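Local coordinates for protein cytochrome C (Marichromatium purpuratum 984, PDB 5LO9) that probably oxidises thiosulfate to tetrathionate, or runs the reverse reaction, and passes the electrons along its chain of c-type hemes, at residues F331-N336 and Q477-D482. Sequence-based numbering, arbitrary orientation.
Sequences FRYSMN and QDPRFD. With HEC (heme c), chain E; THJ (thiosulfate), chain J.
Pro479 packs against both Arg332 and Tyr333, and no hydrogen bond crosses from one segment to the other. Its CB sits over one face of the Arg332 guanidinium, 3.8 Å from NE, while its CD meets the edge of the Tyr333 ring in plane, 3.8 Å from CD1. Arg332 reaches the proline because CG stands anti to the backbone N (chi1 -175°) and the chain runs extended to NE; on the way its CG passes over the centre of the Tyr333 ring. At the phenol end, Tyr333 OH rests 3.5 Å from Arg480 CD, with ring and guanidinium planes 55° apart.

Arg480 is itself held by Asp478, which it grips side-on: NE bonds OD1 at 3.1 Å and NH2 bonds OD2 at 2.9 Å, both on syn lone pairs. OD1 also takes the backbone N of Arg480 from above the carboxylate plane, and His493 is a second partner of OD2. With an alanine at Arg480, the Asp478 carboxylate would probably lose its charged mate and the Tyr333 hydroxyl its methylene neighbours.

Toward the pocket, Tyr333 CB lies 3.5 Å from thiosulfate O3, to which Ser334 OG donates (2.9 Å). An Asx turn within a type I beta turn, Asp478 to Phe481, between helices 460-470 and 485-492, packs through Pro479 and Arg480 on Arg332 and Tyr333, beside the heme c that carries the bound thiosulfate.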
ATOM      1  N   PHE A 331       8.097  -8.912 -12.145  1.00 44.43           N
ATOM      2  CA  PHE A 331       9.503  -9.279 -12.275  1.00 43.50           C
ATOM      3  C   PHE A 331       9.619 -10.735 -12.686  1.00 41.42           C
ATOM      4  O   PHE A 331      10.485 -11.087 -13.489  1.00 38.82           O
ATOM      5  CB  PHE A 331      10.270  -9.027 -10.975  1.00 39.71           C
ATOM      6  CG  PHE A 331      10.857  -7.634 -10.842  1.00 28.69           C
ATOM      7  CD1 PHE A 331      12.110  -7.353 -11.343  1.00 35.08           C
ATOM      8  CD2 PHE A 331      10.180  -6.626 -10.174  1.00 33.84           C
ATOM      9  CE1 PHE A 331      12.675  -6.084 -11.215  1.00 36.11           C
ATOM     10  CE2 PHE A 331      10.744  -5.347 -10.034  1.00 36.46           C
ATOM     11  CZ  PHE A 331      11.979  -5.078 -10.555  1.00 32.97           C
ATOM     12  N   ARG A 332       8.732 -11.586 -12.166  1.00 37.56           N
ATOM     13  CA  ARG A 332       8.817 -13.013 -12.459  1.00 39.89           C
ATOM     14  C   ARG A 332       8.509 -13.297 -13.924  1.00 37.29           C
ATOM     15  O   ARG A 332       9.102 -14.195 -14.516  1.00 39.17           O
ATOM     16  CB  ARG A 332       7.873 -13.810 -11.550  1.00 43.77           C
ATOM     17  CG  ARG A 332       8.008 -15.317 -11.729  1.00 55.58           C
ATOM     18  CD  ARG A 332       7.447 -16.206 -10.598  1.00 64.20           C
ATOM     19  NE  ARG A 332       8.186 -17.491 -10.550  1.00 81.27           N
ATOM     20  CZ  ARG A 332       7.658 -18.719 -10.382  1.00 69.88           C
ATOM     21  NH1 ARG A 332       6.351 -18.899 -10.226  1.00 56.60           N
ATOM     22  NH2 ARG A 332       8.460 -19.795 -10.359  1.00 60.89           N
ATOM     23  N   TYR A 333       7.582 -12.563 -14.526  1.00 39.68           N
ATOM     24  CA  TYR A 333       7.097 -12.906 -15.858  1.00 39.79           C
ATOM     25  C   TYR A 333       7.525 -11.884 -16.903  1.00 41.13           C
ATOM     26  O   TYR A 333       8.213 -12.246 -17.852  1.00 43.02           O
ATOM     27  CB  TYR A 333       5.582 -13.064 -15.859  1.00 38.11           C
ATOM     28  CG  TYR A 333       5.092 -14.121 -14.891  1.00 43.40           C
ATOM     29  CD1 TYR A 333       5.460 -15.436 -15.035  1.00 49.40           C
ATOM     30  CD2 TYR A 333       4.279 -13.799 -13.812  1.00 47.90           C
ATOM     31  CE1 TYR A 333       5.030 -16.419 -14.124  1.00 56.69           C
ATOM     32  CE2 TYR A 333       3.852 -14.768 -12.925  1.00 50.91           C
ATOM     33  CZ  TYR A 333       4.237 -16.069 -13.077  1.00 47.36           C
ATOM     34  OH  TYR A 333       3.814 -17.028 -12.204  1.00 41.75           O
ATOM     35  N   SER A 334       7.147 -10.613 -16.770  1.00 37.33           N
ATOM     36  CA  SER A 334       7.538  -9.644 -17.793  1.00 37.28           C
ATOM     37  C   SER A 334       9.041  -9.353 -17.806  1.00 37.52           C
ATOM     38  O   SER A 334       9.584  -9.035 -18.870  1.00 42.76           O
ATOM     39  CB  SER A 334       6.770  -8.334 -17.626  1.00 40.50           C
ATOM     40  OG  SER A 334       5.376  -8.541 -17.698  1.00 42.99           O
ATOM     41  N   MET A 335       9.719  -9.391 -16.656  1.00 36.71           N
ATOM     42  CA  MET A 335      11.169  -9.186 -16.582  1.00 35.47           C
ATOM     43  C   MET A 335      11.971 -10.492 -16.524  1.00 40.29           C
ATOM     44  O   MET A 335      13.201 -10.448 -16.407  1.00 37.31           O
ATOM     45  CB  MET A 335      11.516  -8.333 -15.351  1.00 32.16           C
ATOM     46  CG  MET A 335      10.532  -7.207 -15.089  1.00 37.06           C
ATOM     47  SD  MET A 335      10.312  -5.983 -16.429  1.00 41.08           S
ATOM     48  CE  MET A 335      11.990  -5.324 -16.545  1.00 32.32           C
ATOM     49  N   ASN A 336      11.307 -11.649 -16.548  1.00 41.21           N
ATOM     50  CA  ASN A 336      11.979 -12.944 -16.695  1.00 42.92           C
ATOM     51  C   ASN A 336      13.093 -13.161 -15.665  1.00 43.15           C
ATOM     52  O   ASN A 336      14.224 -13.519 -16.003  1.00 40.37           O
ATOM     53  CB  ASN A 336      12.538 -13.058 -18.095  1.00 42.59           C
ATOM     54  CG  ASN A 336      12.896 -14.442 -18.430  1.00 43.68           C
ATOM     55  OD1 ASN A 336      12.155 -15.370 -18.102  1.00 42.90           O
ATOM     56  ND2 ASN A 336      14.024 -14.614 -19.121  1.00 47.16           N
ATOM     57  N   GLN A 477      10.773 -19.581 -21.569  1.00 43.15           N
ATOM     58  CA  GLN A 477       9.801 -20.511 -21.018  1.00 44.04           C
ATOM     59  C   GLN A 477       9.005 -19.919 -19.846  1.00 42.41           C
ATOM     60  O   GLN A 477       9.467 -19.032 -19.106  1.00 34.74           O
ATOM     61  CB  GLN A 477      10.534 -21.761 -20.558  1.00 32.39           C
ATOM     62  CG  GLN A 477       9.650 -22.836 -19.988  1.00 29.24           C
ATOM     63  CD  GLN A 477       8.731 -23.416 -20.989  1.00 36.17           C
ATOM     64  OE1 GLN A 477       7.540 -23.113 -21.013  1.00 34.44           O
ATOM     65  NE2 GLN A 477       9.284 -24.270 -21.849  1.00 41.29           N
ATOM     66  N   ASP A 478       7.810 -20.462 -19.659  1.00 37.00           N
ATOM     67  CA  ASP A 478       7.009 -20.138 -18.485  1.00 35.19           C
ATOM     68  C   ASP A 478       7.760 -20.530 -17.216  1.00 42.65           C
ATOM     69  O   ASP A 478       8.284 -21.653 -17.135  1.00 42.55           O
ATOM     70  CB  ASP A 478       5.680 -20.867 -18.560  1.00 39.77           C
ATOM     71  CG  ASP A 478       4.669 -20.322 -17.599  1.00 43.64           C
ATOM     72  OD1 ASP A 478       5.085 -19.950 -16.487  1.00 39.29           O
ATOM     73  OD2 ASP A 478       3.463 -20.288 -17.960  1.00 45.92           O
ATOM     74  N   PRO A 479       7.888 -19.631 -16.232  1.00 51.16           N
ATOM     75  CA  PRO A 479       8.515 -20.022 -14.948  1.00 45.80           C
ATOM     76  C   PRO A 479       7.799 -21.142 -14.218  1.00 38.84           C
ATOM     77  O   PRO A 479       8.432 -21.803 -13.395  1.00 41.12           O
ATOM     78  CB  PRO A 479       8.477 -18.725 -14.137  1.00 48.62           C
ATOM     79  CG  PRO A 479       8.500 -17.653 -15.174  1.00 47.43           C
ATOM     80  CD  PRO A 479       7.679 -18.176 -16.314  1.00 42.70           C
ATOM     81  N   ARG A 480       6.517 -21.377 -14.508  1.00 40.92           N
ATOM     82  CA  ARG A 480       5.709 -22.465 -13.975  1.00 33.75           C
ATOM     83  C   ARG A 480       5.865 -23.749 -14.775  1.00 45.40           C
ATOM     84  O   ARG A 480       5.150 -24.727 -14.519  1.00 46.15           O
ATOM     85  CB  ARG A 480       4.233 -22.047 -13.969  1.00 42.75           C
ATOM     86  CG  ARG A 480       3.990 -20.765 -13.169  1.00 40.53           C
ATOM     87  CD  ARG A 480       2.650 -20.118 -13.466  1.00 45.40           C
ATOM     88  NE  ARG A 480       2.506 -19.680 -14.845  1.00 50.19           N
ATOM     89  CZ  ARG A 480       1.415 -19.108 -15.333  1.00 48.28           C
ATOM     90  NH1 ARG A 480       0.360 -18.880 -14.561  1.00 59.80           N
ATOM     91  NH2 ARG A 480       1.376 -18.774 -16.611  1.00 51.02           N
ATOM     92  N   PHE A 481       6.735 -23.745 -15.779  1.00 48.88           N
ATOM     93  CA  PHE A 481       6.960 -24.936 -16.588  1.00 53.69           C
ATOM     94  C   PHE A 481       7.222 -26.137 -15.697  1.00 48.91           C
ATOM     95  O   PHE A 481       8.023 -26.086 -14.762  1.00 51.04           O
ATOM     96  CB  PHE A 481       8.140 -24.708 -17.554  1.00 49.05           C
ATOM     97  CG  PHE A 481       8.333 -25.803 -18.577  1.00 47.12           C
ATOM     98  CD1 PHE A 481       7.305 -26.139 -19.463  1.00 48.67           C
ATOM     99  CD2 PHE A 481       9.555 -26.439 -18.711  1.00 42.59           C
ATOM    100  CE1 PHE A 481       7.474 -27.135 -20.419  1.00 38.77           C
ATOM    101  CE2 PHE A 481       9.722 -27.413 -19.676  1.00 45.74           C
ATOM    102  CZ  PHE A 481       8.681 -27.746 -20.530  1.00 45.02           C
ATOM    103  N   ASP A 482       6.581 -27.243 -16.047  1.00 58.29           N
ATOM    104  CA  ASP A 482       6.663 -28.485 -15.298  1.00 57.66           C
ATOM    105  C   ASP A 482       7.572 -29.528 -15.955  1.00 57.90           C
ATOM    106  O   ASP A 482       7.901 -30.528 -15.319  1.00 54.12           O
ATOM    107  CB  ASP A 482       5.233 -29.026 -15.181  1.00 55.30           C
ATOM    108  CG  ASP A 482       5.144 -30.510 -15.340  1.00 58.13           C
ATOM    109  OD1 ASP A 482       5.099 -31.187 -14.278  1.00 60.71           O
ATOM    110  OD2 ASP A 482       5.091 -30.985 -16.503  1.00 52.28           O
TER
HETATM  111 FE   HEC E1003       3.228  -4.497 -15.674  1.00 47.04          FE
HETATM  112  CHA HEC E1003      -0.191  -4.854 -14.949  1.00 38.93           C
HETATM  113  CHB HEC E1003       3.760  -2.974 -12.567  1.00 32.99           C
HETATM  114  CHC HEC E1003       6.701  -4.386 -16.297  1.00 34.12           C
HETATM  115  CHD HEC E1003       2.651  -5.610 -18.875  1.00 34.97           C
HETATM  116  NA  HEC E1003       1.995  -4.004 -14.071  1.00 36.84           N
HETATM  117  C1A HEC E1003       0.691  -4.238 -13.974  1.00 39.05           C
HETATM  118  C2A HEC E1003       0.106  -3.782 -12.695  1.00 37.41           C
HETATM  119  C3A HEC E1003       1.250  -3.224 -11.995  1.00 31.77           C
HETATM  120  C4A HEC E1003       2.386  -3.409 -12.931  1.00 34.84           C
HETATM  121  CMA HEC E1003       1.243  -2.588 -10.652  1.00 35.49           C
HETATM  122  CAA HEC E1003      -1.339  -3.847 -12.268  1.00 39.57           C
HETATM  123  CBA HEC E1003      -2.138  -2.826 -13.073  1.00 33.86           C
HETATM  124  CGA HEC E1003      -3.574  -2.733 -12.587  1.00 37.48           C
HETATM  125  O1A HEC E1003      -4.217  -1.712 -12.918  1.00 28.28           O
HETATM  126  O2A HEC E1003      -4.080  -3.672 -11.900  1.00 37.06           O
HETATM  127  NB  HEC E1003       4.919  -3.822 -14.653  1.00 37.14           N
HETATM  128  C1B HEC E1003       4.914  -3.245 -13.431  1.00 37.08           C
HETATM  129  C2B HEC E1003       6.256  -2.891 -12.959  1.00 30.60           C
HETATM  130  C3B HEC E1003       7.119  -3.315 -14.054  1.00 34.52           C
HETATM  131  C4B HEC E1003       6.185  -3.887 -15.041  1.00 31.80           C
HETATM  132  CMB HEC E1003       6.634  -2.221 -11.687  1.00 38.33           C
HETATM  133  CAB HEC E1003       8.607  -3.209 -14.117  1.00 36.16           C
HETATM  134  CBB HEC E1003       9.180  -4.099 -13.014  1.00 34.73           C
HETATM  135  NC  HEC E1003       4.466  -4.938 -17.297  1.00 43.70           N
HETATM  136  C1C HEC E1003       5.800  -4.813 -17.371  1.00 36.97           C
HETATM  137  C2C HEC E1003       6.341  -5.131 -18.713  1.00 31.13           C
HETATM  138  C3C HEC E1003       5.135  -5.504 -19.470  1.00 35.17           C
HETATM  139  C4C HEC E1003       4.037  -5.330 -18.490  1.00 32.01           C
HETATM  140  CMC HEC E1003       7.788  -5.089 -19.134  1.00 36.56           C
HETATM  141  CAC HEC E1003       4.971  -5.903 -20.925  1.00 36.03           C
HETATM  142  CBC HEC E1003       5.916  -6.996 -21.310  1.00 43.66           C
HETATM  143  ND  HEC E1003       1.528  -5.131 -16.701  1.00 43.60           N
HETATM  144  C1D HEC E1003       1.514  -5.538 -17.960  1.00 36.72           C
HETATM  145  C2D HEC E1003       0.166  -5.912 -18.425  1.00 40.61           C
HETATM  146  C3D HEC E1003      -0.719  -5.705 -17.265  1.00 40.88           C
HETATM  147  C4D HEC E1003       0.268  -5.223 -16.260  1.00 42.11           C
HETATM  148  CMD HEC E1003      -0.146  -6.417 -19.792  1.00 46.59           C
HETATM  149  CAD HEC E1003      -2.217  -5.906 -17.123  1.00 45.00           C
HETATM  150  CBD HEC E1003      -2.731  -7.326 -17.441  1.00 69.31           C
HETATM  151  CGD HEC E1003      -2.241  -8.497 -16.564  1.00 84.74           C
HETATM  152  O1D HEC E1003      -1.012  -8.722 -16.347  1.00 78.31           O
HETATM  153  O2D HEC E1003      -3.116  -9.272 -16.089  1.00 93.03           O
HETATM  154  S1  THJ J1008       2.541  -9.424 -15.246  0.66106.64           S
HETATM  155  O1  THJ J1008       2.445 -10.035 -13.876  0.66 68.92           O
HETATM  156  O2  THJ J1008       1.320  -9.727 -16.063  0.66 63.64           O
HETATM  157  O3  THJ J1008       3.668 -10.077 -15.953  0.66 62.33           O
HETATM  158  S2  THJ J1008       2.935  -7.619 -15.146  0.66 58.58           S